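Local coordinates for fructooligosaccharide ABC transporter substrate-binding protein FusA (Streptococcus pneumoniae, PDB 5G5Y) that captures short- and long-chain fructooligosaccharides such as kestose, nystose and inulin, but not sucrose, for import by the FusABC-MsmK ABC transporter, at residues A[220-224]-A[225-229]; A[231-234]-A[235-238]; A[443-446]-A[447-451]; A[462-465]-A[466-469]. All coordinates share one frame; numbering follows the deposited sequence.

Interaction 1 (A[220-224]-A[225-229]); sequences FTADN and DNYKE. With CA (calcium ion), chain D.
The second calcium site of FusA is built into the loop that carries strand 218-220 into helix 225-239, and the first turn of that helix closes directly on the metal-binding residues. Asn224 serves both sides of the junction. Its side chain grips the calcium ion through OD1 at 2.3 Å, while its backbone O accepts a nearly straight hydrogen bond from Lys228 N at 3.3 Å and a weak one from Tyr227 N. The residue occupies the N-cap position, but its side chain makes no capping bond; OD1 is on the calcium ion instead. With CG of Asp223 set between its backbone N and carbonyl carbon (chi1 69°), OD1 turns back to the calcium ion at 2.5 Å, next to Phe220 O at 2.4 Å. Three waters and Asp219 complete the shell. A further water bridges Asp223 O and Asp225 OD1 across the junction. On the apolar side, the Tyr227 ring lies against Ala222 in a CH-pi contact, Ala222 CA standing 3.7 Å from the ring centroid and 13° off its normal, and Ala222 CB meets Tyr227 CE2 at 3.7 Å. Beyond this turn, Phe220 and Tyr227 both pack on Ile446 of helix 429-455, Phe198 meets the Tyr227 ring edge-to-face, and Lys228 makes a cation-pi contact with Trp463 of helix 459-472.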
loop_
_atom_site.group_PDB
_atom_site.type_symbol
_atom_site.label_atom_id
_atom_site.label_comp_id
_atom_site.label_asym_id
_atom_site.label_seq_id
_atom_site.Cartn_x
_atom_site.Cartn_y
_atom_site.Cartn_z
ATOM N N PHE A 220 13.479 -6.083 -14.182
ATOM C CA PHE A 220 14.142 -5.477 -13.020
ATOM C C PHE A 220 14.557 -4.071 -13.412
ATOM O O PHE A 220 15.271 -3.889 -14.390
ATOM C CB PHE A 220 15.336 -6.302 -12.572
ATOM C CG PHE A 220 15.923 -5.861 -11.276
ATOM C CD1 PHE A 220 15.288 -6.152 -10.096
ATOM C CD2 PHE A 220 17.149 -5.182 -11.247
ATOM C CE1 PHE A 220 15.849 -5.784 -8.884
ATOM C CE2 PHE A 220 17.700 -4.789 -10.028
ATOM C CZ PHE A 220 17.037 -5.107 -8.863
ATOM N N THR A 221 14.051 -3.067 -12.720
ATOM C CA THR A 221 14.221 -1.706 -13.187
ATOM C C THR A 221 15.604 -1.133 -12.897
ATOM O O THR A 221 16.064 -0.237 -13.588
ATOM C CB THR A 221 13.173 -0.791 -12.561
ATOM O OG1 THR A 221 13.251 -0.928 -11.150
ATOM C CG2 THR A 221 11.772 -1.159 -13.041
ATOM N N ALA A 222 16.270 -1.644 -11.875
ATOM C CA ALA A 222 17.486 -1.021 -11.423
ATOM C C ALA A 222 18.790 -1.493 -12.108
ATOM O O ALA A 222 19.863 -1.105 -11.670
ATOM C CB ALA A 222 17.569 -1.139 -9.918
ATOM N N ASP A 223 18.706 -2.277 -13.180
ATOM C CA ASP A 223 19.863 -2.515 -14.079
ATOM C C ASP A 223 19.620 -2.029 -15.522
ATOM O O ASP A 223 20.342 -2.426 -16.414
ATOM C CB ASP A 223 20.240 -3.997 -14.068
ATOM C CG ASP A 223 19.193 -4.884 -14.744
ATOM O OD1 ASP A 223 18.065 -4.371 -15.027
ATOM O OD2 ASP A 223 19.523 -6.072 -14.980
ATOM N N ASN A 224 18.606 -1.176 -15.737
ATOM C CA ASN A 224 18.266 -0.676 -17.074
ATOM C C ASN A 224 19.103 0.590 -17.378
ATOM O O ASN A 224 19.345 1.400 -16.489
ATOM C CB ASN A 224 16.786 -0.270 -17.128
ATOM C CG ASN A 224 15.843 -1.456 -17.092
ATOM O OD1 ASN A 224 16.220 -2.613 -17.419
ATOM N ND2 ASN A 224 14.597 -1.188 -16.757
ATOM N N ASP A 225 19.493 0.768 -18.631
ATOM C CA ASP A 225 20.103 2.039 -19.066
ATOM C C ASP A 225 19.240 3.241 -18.671
ATOM O O ASP A 225 19.768 4.304 -18.367
ATOM C CB ASP A 225 20.308 2.043 -20.568
ATOM C CG ASP A 225 21.364 1.038 -21.020
ATOM O OD1 ASP A 225 22.066 0.440 -20.160
ATOM O OD2 ASP A 225 21.497 0.878 -22.251
ATOM N N ASN A 226 17.918 3.057 -18.672
ATOM C CA ASN A 226 16.962 4.137 -18.301
ATOM C C ASN A 226 17.139 4.590 -16.879
ATOM O O ASN A 226 16.994 5.749 -16.576
ATOM C CB ASN A 226 15.501 3.691 -18.483
ATOM C CG ASN A 226 15.279 2.954 -19.779
ATOM O OD1 ASN A 226 15.768 1.820 -19.923
ATOM N ND2 ASN A 226 14.621 3.594 -20.767
ATOM N N TYR A 227 17.420 3.631 -16.000
ATOM C CA TYR A 227 17.608 3.895 -14.600
ATOM C C TYR A 227 18.900 4.692 -14.382
ATOM O O TYR A 227 18.924 5.597 -13.571
ATOM C CB TYR A 227 17.684 2.585 -13.859
ATOM C CG TYR A 227 17.852 2.643 -12.380
ATOM C CD1 TYR A 227 19.111 2.715 -11.833
ATOM C CD2 TYR A 227 16.750 2.533 -11.508
ATOM C CE1 TYR A 227 19.289 2.684 -10.464
ATOM C CE2 TYR A 227 16.927 2.547 -10.118
ATOM C CZ TYR A 227 18.204 2.611 -9.616
ATOM O OH TYR A 227 18.421 2.604 -8.247
ATOM N N LYS A 228 19.955 4.304 -15.098
ATOM C CA LYS A 228 21.222 5.050 -15.097
ATOM C C LYS A 228 20.985 6.517 -15.504
ATOM O O LYS A 228 21.499 7.411 -14.839
ATOM C CB LYS A 228 22.267 4.354 -15.973
ATOM C CG LYS A 228 23.523 5.178 -16.184
ATOM C CD LYS A 228 24.650 4.367 -16.781
ATOM C CE LYS A 228 24.561 4.272 -18.272
ATOM N NZ LYS A 228 25.907 3.885 -18.797
ATOM N N GLU A 229 20.196 6.752 -16.559
ATOM C CA GLU A 229 19.864 8.114 -16.973
ATOM C C GLU A 229 19.102 8.882 -15.897
ATOM O O GLU A 229 19.335 10.073 -15.725
ATOM C CB GLU A 229 19.121 8.146 -18.339
ATOM C CG GLU A 229 19.926 7.560 -19.489
ATOM C CD GLU A 229 21.269 8.263 -19.707
ATOM O OE1 GLU A 229 21.304 9.513 -19.716
ATOM O OE2 GLU A 229 22.289 7.563 -19.807
HETATM CA CA CA D . 16.091 -4.704 -16.470
HETATM O O HOH W 1 15.576 -7.182 -15.944
HETATM O O HOH W 2 22.256 -1.366 -18.298
HETATM O O HOH W 3 15.737 -5.157 -18.723
HETATM O O HOH W 4 17.743 -5.698 -18.031
#

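Interaction 2 (A[231-234]-A[235-238]); sequences VKFI and RQLQ
A regular turn of alpha-helix, with its apolar side chains gathered on one side, makes up this contact in the second half of helix 225-239, beyond the calcium loop. Four successive i to i+4 backbone bonds hold it. The first, from Arg235 N to Val231 O, is short at 2.9 Å and almost straight at 171°; those of Gln236, Leu237 and Gln238 to Lys232, Phe233 and Ile234 follow in step.

Leu237 carries the apolar part. Its CD1 reaches Phe233 CE2 at 4.1 Å and Ile234 CD1 at 4.2 Å, the same methyl touching residues four and three places back. These are loose van der Waals contacts, in which the side chains run at a slant to one another. The Phe233 ring is held away from the helix axis by a chi1 of 175°, which places CG opposite the backbone N, and helix 157-169 receives both it and Leu237 through Ile161. Gln236, extended beyond CG, brings OE1 to 3.9 Å from Phe233 CD1, the amide plane standing 86° from the ring plane. Lys232 and Arg235 send their charged ends outward, to Asp460 and to Glu239 in salt bridges, with Arg235 NH1 also bonded to Ile454 O.

The chemistry is therefore divided: within the turn, cohesion comes from backbone bonds and dispersion, whereas the two cations find their partners outside it. Lys232 reaches helix 459-472 through Asp460 and Arg235 reaches helix 429-455 through Ile454 O, while the Arg235 to Glu239 bridge stays within helix 225-239.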
loop_
_atom_site.group_PDB
_atom_site.type_symbol
_atom_site.label_atom_id
_atom_site.label_comp_id
_atom_site.label_asym_id
_atom_site.label_seq_id
_atom_site.Cartn_x
_atom_site.Cartn_y
_atom_site.Cartn_z
ATOM N N VAL A 231 19.359 8.334 -12.639
ATOM C CA VAL A 231 20.343 8.629 -11.615
ATOM C C VAL A 231 21.209 9.820 -12.048
ATOM O O VAL A 231 21.459 10.718 -11.240
ATOM C CB VAL A 231 21.215 7.395 -11.254
ATOM C CG1 VAL A 231 22.269 7.793 -10.228
ATOM C CG2 VAL A 231 20.370 6.282 -10.686
ATOM N N LYS A 232 21.607 9.845 -13.311
ATOM C CA LYS A 232 22.442 10.925 -13.839
ATOM C C LYS A 232 21.681 12.249 -13.754
ATOM O O LYS A 232 22.281 13.280 -13.490
ATOM C CB LYS A 232 22.879 10.643 -15.255
ATOM C CG LYS A 232 23.906 9.527 -15.291
ATOM C CD LYS A 232 24.276 9.168 -16.708
ATOM C CE LYS A 232 25.171 10.236 -17.296
ATOM N NZ LYS A 232 26.023 9.666 -18.372
ATOM N N PHE A 233 20.358 12.191 -13.886
ATOM C CA PHE A 233 19.535 13.411 -13.748
ATOM C C PHE A 233 19.544 13.939 -12.307
ATOM O O PHE A 233 19.788 15.130 -12.071
ATOM C CB PHE A 233 18.081 13.166 -14.227
ATOM C CG PHE A 233 17.176 14.338 -14.001
ATOM C CD1 PHE A 233 17.270 15.470 -14.823
ATOM C CD2 PHE A 233 16.227 14.322 -12.993
ATOM C CE1 PHE A 233 16.462 16.574 -14.600
ATOM C CE2 PHE A 233 15.392 15.438 -12.782
ATOM C CZ PHE A 233 15.502 16.545 -13.594
ATOM N N ILE A 234 19.333 13.055 -11.326
ATOM C CA ILE A 234 19.337 13.479 -9.936
ATOM C C ILE A 234 20.770 13.997 -9.577
ATOM O O ILE A 234 20.899 15.015 -8.862
ATOM C CB ILE A 234 18.873 12.366 -8.981
ATOM C CG1 ILE A 234 17.451 11.853 -9.353
ATOM C CG2 ILE A 234 18.875 12.870 -7.530
ATOM C CD1 ILE A 234 16.364 12.898 -9.381
ATOM N N ARG A 235 21.799 13.325 -10.085
ATOM C CA ARG A 235 23.200 13.839 -9.946
ATOM C C ARG A 235 23.384 15.288 -10.474
ATOM O O ARG A 235 24.051 16.103 -9.843
ATOM C CB ARG A 235 24.182 12.896 -10.598
ATOM C CG ARG A 235 25.609 13.415 -10.678
ATOM C CD ARG A 235 26.232 13.655 -9.322
ATOM N NE ARG A 235 27.578 14.234 -9.460
ATOM C CZ ARG A 235 28.358 14.612 -8.445
ATOM N NH1 ARG A 235 27.972 14.472 -7.198
ATOM N NH2 ARG A 235 29.548 15.158 -8.695
ATOM N N GLN A 236 22.816 15.580 -11.626
ATOM C CA GLN A 236 22.785 16.951 -12.149
ATOM C C GLN A 236 22.171 17.913 -11.165
ATOM O O GLN A 236 22.743 18.981 -10.932
ATOM C CB GLN A 236 22.014 17.053 -13.454
ATOM C CG GLN A 236 22.675 16.468 -14.677
ATOM C CD GLN A 236 21.752 16.621 -15.896
ATOM O OE1 GLN A 236 20.940 15.744 -16.191
ATOM N NE2 GLN A 236 21.840 17.761 -16.563
ATOM N N LEU A 237 21.039 17.541 -10.555
ATOM C CA LEU A 237 20.448 18.381 -9.511
ATOM C C LEU A 237 21.388 18.581 -8.346
ATOM O O LEU A 237 21.493 19.711 -7.830
ATOM C CB LEU A 237 19.122 17.828 -8.960
ATOM C CG LEU A 237 18.063 17.524 -9.992
ATOM C CD1 LEU A 237 16.773 17.032 -9.308
ATOM C CD2 LEU A 237 17.797 18.710 -10.891
ATOM N N GLN A 238 22.050 17.515 -7.906
ATOM C CA GLN A 238 22.983 17.618 -6.807
ATOM C C GLN A 238 24.135 18.582 -7.162
ATOM O O GLN A 238 24.531 19.410 -6.329
ATOM C CB GLN A 238 23.560 16.244 -6.444
ATOM C CG GLN A 238 24.622 16.241 -5.339
ATOM C CD GLN A 238 24.112 16.637 -3.971
ATOM O OE1 GLN A 238 22.903 16.639 -3.689
ATOM N NE2 GLN A 238 25.046 16.940 -3.087
#

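Interaction 3 (A[443-446]-A[447-451]); sequences NDYI and YRKRA
Tyr445 and Lys449, one turn apart on helix 429-455, form the closest side-chain pair of this contact. Lys449 CG sits over one face of the phenol ring, displaced toward its rim, 3.9 Å from the centroid and 24° off the normal, a CH-pi contact made by the aliphatic part of the lysine. Its nearest ring atom is Tyr445 CE1, at 3.6 Å from CG. The lysine chain is bent at its second and third torsions, so that CD also passes near the ring before NZ leaves for its anions. Arg448 approaches the same ring differently: NH2 lies at the edge, in the ring plane, 3.7 Å from Tyr445 CD1, with the guanidinium plane turned 64° from the ring.

A second pairing lies within 447-451, where Tyr447 CD1 stands 3.7 Å above the plane of the Arg450 guanidinium, over its centre.

Backbone bonds fix the spacing of these groups. Arg448 N to Asp444 O is short at 2.8 Å, Lys449 N to Tyr445 O runs at 171°, and Tyr447 N to Asn443 O is longer, at 3.3 Å. Farther out, each cationic end is drawn off by carboxylates: Arg448 by Glu452, Lys449 by Glu452 and Glu462, Arg450 by Asp193. Tyr447 OH is hydrogen-bonded to Asn189.

The helix is thus flanked on the Tyr445 and Lys449 side by helix 459-472, through Glu469 and Tyr466, while Ile446 and Arg450 face Tyr227 on helix 225-239.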
loop_
_atom_site.group_PDB
_atom_site.type_symbol
_atom_site.label_atom_id
_atom_site.label_comp_id
_atom_site.label_asym_id
_atom_site.label_seq_id
_atom_site.Cartn_x
_atom_site.Cartn_y
_atom_site.Cartn_z
ATOM N N ASN A 443 19.072 -5.269 -1.618
ATOM C CA ASN A 443 18.225 -4.067 -1.535
ATOM C C ASN A 443 18.985 -2.858 -1.020
ATOM O O ASN A 443 18.964 -1.778 -1.652
ATOM C CB ASN A 443 16.944 -4.316 -0.731
ATOM C CG ASN A 443 15.925 -5.143 -1.515
ATOM O OD1 ASN A 443 16.152 -5.470 -2.681
ATOM N ND2 ASN A 443 14.809 -5.466 -0.889
ATOM N N ASP A 444 19.676 -3.019 0.097
ATOM C CA ASP A 444 20.454 -1.920 0.679
ATOM C C ASP A 444 21.594 -1.524 -0.249
ATOM O O ASP A 444 21.892 -0.352 -0.367
ATOM C CB ASP A 444 20.996 -2.265 2.080
ATOM C CG ASP A 444 19.883 -2.348 3.170
ATOM O OD1 ASP A 444 18.857 -1.669 3.059
ATOM O OD2 ASP A 444 20.051 -3.093 4.170
ATOM N N TYR A 445 22.194 -2.496 -0.927
ATOM C CA TYR A 445 23.264 -2.229 -1.925
ATOM C C TYR A 445 22.787 -1.338 -3.078
ATOM O O TYR A 445 23.464 -0.388 -3.503
ATOM C CB TYR A 445 23.820 -3.559 -2.467
ATOM C CG TYR A 445 24.787 -3.405 -3.600
ATOM C CD1 TYR A 445 26.093 -2.954 -3.376
ATOM C CD2 TYR A 445 24.415 -3.698 -4.900
ATOM C CE1 TYR A 445 26.977 -2.799 -4.432
ATOM C CE2 TYR A 445 25.280 -3.542 -5.959
ATOM C CZ TYR A 445 26.575 -3.079 -5.723
ATOM O OH TYR A 445 27.443 -2.916 -6.794
ATOM N N ILE A 446 21.619 -1.660 -3.615
ATOM C CA ILE A 446 21.034 -0.856 -4.678
ATOM C C ILE A 446 20.884 0.625 -4.230
ATOM O O ILE A 446 21.259 1.561 -4.961
ATOM C CB ILE A 446 19.672 -1.435 -5.115
ATOM C CG1 ILE A 446 19.890 -2.720 -5.924
ATOM C CG2 ILE A 446 18.872 -0.414 -5.945
ATOM C CD1 ILE A 446 18.664 -3.562 -6.036
ATOM N N TYR A 447 20.357 0.837 -3.040
ATOM C CA TYR A 447 20.197 2.206 -2.544
ATOM C C TYR A 447 21.533 2.859 -2.180
ATOM O O TYR A 447 21.683 4.049 -2.347
ATOM C CB TYR A 447 19.205 2.279 -1.405
ATOM C CG TYR A 447 17.738 2.146 -1.849
ATOM C CD1 TYR A 447 17.228 2.861 -2.932
ATOM C CD2 TYR A 447 16.868 1.296 -1.181
ATOM C CE1 TYR A 447 15.892 2.716 -3.330
ATOM C CE2 TYR A 447 15.538 1.148 -1.565
ATOM C CZ TYR A 447 15.058 1.873 -2.641
ATOM O OH TYR A 447 13.743 1.755 -3.011
ATOM N N ARG A 448 22.477 2.095 -1.668
ATOM C CA ARG A 448 23.791 2.665 -1.347
ATOM C C ARG A 448 24.466 3.207 -2.618
ATOM O O ARG A 448 24.941 4.335 -2.631
ATOM C CB ARG A 448 24.693 1.645 -0.658
ATOM C CG ARG A 448 26.053 2.252 -0.270
ATOM C CD ARG A 448 26.955 1.296 0.497
ATOM N NE ARG A 448 27.418 0.115 -0.236
ATOM C CZ ARG A 448 28.451 0.063 -1.084
ATOM N NH1 ARG A 448 29.149 1.152 -1.423
ATOM N NH2 ARG A 448 28.793 -1.114 -1.620
ATOM N N LYS A 449 24.480 2.422 -3.690
ATOM C CA LYS A 449 25.113 2.845 -4.917
ATOM C C LYS A 449 24.382 4.050 -5.514
ATOM O O LYS A 449 25.015 5.005 -5.952
ATOM C CB LYS A 449 25.181 1.686 -5.921
ATOM C CG LYS A 449 26.064 0.530 -5.455
ATOM C CD LYS A 449 27.493 0.936 -5.125
ATOM C CE LYS A 449 28.145 1.635 -6.289
ATOM N NZ LYS A 449 29.577 1.853 -6.007
ATOM N N ARG A 450 23.051 4.015 -5.472
ATOM C CA ARG A 450 22.254 5.111 -5.976
ATOM C C ARG A 450 22.595 6.433 -5.245
ATOM O O ARG A 450 22.765 7.479 -5.893
ATOM C CB ARG A 450 20.764 4.756 -5.905
ATOM C CG ARG A 450 19.859 5.634 -6.712
ATOM C CD ARG A 450 18.389 5.385 -6.348
ATOM N NE ARG A 450 18.016 5.942 -5.054
ATOM C CZ ARG A 450 16.764 6.183 -4.637
ATOM N NH1 ARG A 450 15.716 5.905 -5.400
ATOM N NH2 ARG A 450 16.572 6.748 -3.459
ATOM N N ALA A 451 22.706 6.375 -3.923
ATOM C CA ALA A 451 23.020 7.543 -3.112
ATOM C C ALA A 451 24.443 8.032 -3.453
ATOM O O ALA A 451 24.650 9.238 -3.606
ATOM C CB ALA A 451 22.895 7.207 -1.636
#

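Interaction 4 (A[462-465]-A[466-469]); sequences EWDD and YKKE
Glu462, whose carbonyl O accepts Tyr466 N at 3.0 Å, opens a turn of helix 459-472 with Trp463 and Tyr466 buried and Asp464, Asp465 and Lys468 exposed, held by i to i+4 backbone bonds. The buried side packs against helices 225-239 and 429-455, with Tyr466 OH bonded to Ala222 O. Trp463 comes next and carries the apolar contact. One face of its indole receives two residues of the following turn: Tyr466 CD2 lies above it toward the rim, and Lys467 runs its methylenes past the pyrrole end, CE coming within 3.5 Å of Trp463 NE1. The two aromatic rings meet obliquely, with planes 35° apart and Trp463 CZ3 at 3.6 Å from Tyr466 CE2. A chi1 of -178° swings the indole opposite its own backbone N, toward the side where these partners stand.

Asp464 lies alongside Lys467, pointing the same way, but Asp464 OD1 stays 4.2 Å from Lys467 NZ, beyond a salt bridge; a water spans the gap, donating to the carboxylate and accepting from the ammonium. A further water links Asp465 O to Glu469 OE1. At the indole edge another water lies in the ring plane and accepts from both Trp463 NE1 and Lys467 NZ, each at 2.9 Å.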
loop_
_atom_site.group_PDB
_atom_site.type_symbol
_atom_site.label_atom_id
_atom_site.label_comp_id
_atom_site.label_asym_id
_atom_site.label_seq_id
_atom_site.Cartn_x
_atom_site.Cartn_y
_atom_site.Cartn_z
ATOM N N GLU A 462 31.280 2.984 -12.959
ATOM C CA GLU A 462 30.954 1.969 -11.980
ATOM C C GLU A 462 29.767 1.089 -12.400
ATOM O O GLU A 462 29.535 0.050 -11.770
ATOM C CB GLU A 462 30.608 2.644 -10.643
ATOM C CG GLU A 462 31.802 3.312 -9.991
ATOM C CD GLU A 462 31.521 3.902 -8.615
ATOM O OE1 GLU A 462 30.433 3.645 -8.021
ATOM O OE2 GLU A 462 32.449 4.580 -8.102
ATOM N N TRP A 463 29.043 1.516 -13.438
ATOM C CA TRP A 463 27.783 0.865 -13.829
ATOM C C TRP A 463 27.938 -0.618 -14.158
ATOM O O TRP A 463 27.185 -1.455 -13.628
ATOM C CB TRP A 463 27.119 1.641 -14.968
ATOM C CG TRP A 463 25.783 1.089 -15.420
ATOM C CD1 TRP A 463 25.524 0.422 -16.577
ATOM C CD2 TRP A 463 24.541 1.195 -14.722
ATOM N NE1 TRP A 463 24.181 0.092 -16.638
ATOM C CE2 TRP A 463 23.561 0.559 -15.512
ATOM C CE3 TRP A 463 24.158 1.773 -13.494
ATOM C CZ2 TRP A 463 22.226 0.478 -15.117
ATOM C CZ3 TRP A 463 22.836 1.705 -13.110
ATOM C CH2 TRP A 463 21.881 1.063 -13.921
ATOM N N ASP A 464 28.908 -0.949 -15.009
ATOM C CA ASP A 464 29.088 -2.347 -15.452
ATOM C C ASP A 464 29.435 -3.271 -14.280
ATOM O O ASP A 464 28.839 -4.362 -14.149
ATOM C CB ASP A 464 30.111 -2.475 -16.601
ATOM C CG ASP A 464 29.548 -2.060 -17.955
ATOM O OD1 ASP A 464 28.327 -1.780 -18.087
ATOM O OD2 ASP A 464 30.342 -2.021 -18.922
ATOM N N ASP A 465 30.318 -2.834 -13.385
ATOM C CA ASP A 465 30.639 -3.682 -12.212
ATOM C C ASP A 465 29.450 -3.834 -11.248
ATOM O O ASP A 465 29.301 -4.850 -10.570
ATOM C CB ASP A 465 31.821 -3.150 -11.403
ATOM C CG ASP A 465 33.175 -3.408 -12.073
ATOM O OD1 ASP A 465 33.259 -4.166 -13.038
ATOM O OD2 ASP A 465 34.172 -2.834 -11.604
ATOM N N TYR A 466 28.640 -2.788 -11.150
ATOM C CA TYR A 466 27.440 -2.832 -10.319
ATOM C C TYR A 466 26.486 -3.895 -10.807
ATOM O O TYR A 466 25.985 -4.657 -10.011
ATOM C CB TYR A 466 26.776 -1.464 -10.300
ATOM C CG TYR A 466 25.276 -1.378 -10.037
ATOM C CD1 TYR A 466 24.782 -1.330 -8.734
ATOM C CD2 TYR A 466 24.373 -1.225 -11.095
ATOM C CE1 TYR A 466 23.408 -1.187 -8.468
ATOM C CE2 TYR A 466 23.010 -1.076 -10.849
ATOM C CZ TYR A 466 22.531 -1.051 -9.541
ATOM O OH TYR A 466 21.213 -0.857 -9.301
ATOM N N LYS A 467 26.238 -3.935 -12.110
ATOM C CA LYS A 467 25.385 -4.983 -12.665
ATOM C C LYS A 467 25.963 -6.383 -12.413
ATOM O O LYS A 467 25.222 -7.290 -12.058
ATOM C CB LYS A 467 25.141 -4.769 -14.152
ATOM C CG LYS A 467 24.280 -3.550 -14.426
ATOM C CD LYS A 467 23.828 -3.478 -15.882
ATOM C CE LYS A 467 24.972 -3.267 -16.867
ATOM N NZ LYS A 467 24.415 -3.341 -18.240
ATOM N N LYS A 468 27.284 -6.528 -12.504
ATOM C CA LYS A 468 27.930 -7.793 -12.149
ATOM C C LYS A 468 27.710 -8.188 -10.679
ATOM O O LYS A 468 27.537 -9.368 -10.351
ATOM C CB LYS A 468 29.452 -7.720 -12.422
ATOM C CG LYS A 468 29.821 -7.625 -13.891
ATOM C CD LYS A 468 31.349 -7.619 -14.020
ATOM C CE LYS A 468 31.840 -7.241 -15.408
ATOM N NZ LYS A 468 30.975 -7.822 -16.463
ATOM N N GLU A 469 27.750 -7.197 -9.798
ATOM C CA GLU A 469 27.535 -7.408 -8.376
ATOM C C GLU A 469 26.081 -7.884 -8.115
ATOM O O GLU A 469 25.850 -8.779 -7.328
ATOM C CB GLU A 469 27.826 -6.113 -7.620
ATOM C CG GLU A 469 28.328 -6.314 -6.259
ATOM C CD GLU A 469 29.664 -7.075 -6.202
ATOM O OE1 GLU A 469 30.503 -7.070 -7.118
ATOM O OE2 GLU A 469 29.868 -7.607 -5.147
HETATM O O HOH W 2 22.256 -1.366 -18.298
HETATM O O HOH W 5 26.441 -2.289 -19.750
HETATM O O HOH W 6 31.369 -6.481 -9.724
#

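How the interactions relate
Each interaction is a local turn, and the four follow one another along the chain without nesting or crossing. Interaction 1 closes the turn from strand 218-220 into helix 225-239, and interaction 2 continues on that same helix. Some 200 residues later, interactions 3 and 4 lie on the consecutive helices 429-455 and 459-472. The long-range ties come from contacts between them: Phe220 CZ meets Ile446 CD1 at 3.6 Å, Ala222 O is probably hydrogen-bonded to Tyr466 OH, and Lys449 NZ bridges to Glu462 OE1 at 2.8 Å. Apart from following interaction 1 along the helix, interaction 2 meets interaction 3 through Val231 and Arg450. The calcium turn is thereby joined to helices 429-455 and 459-472.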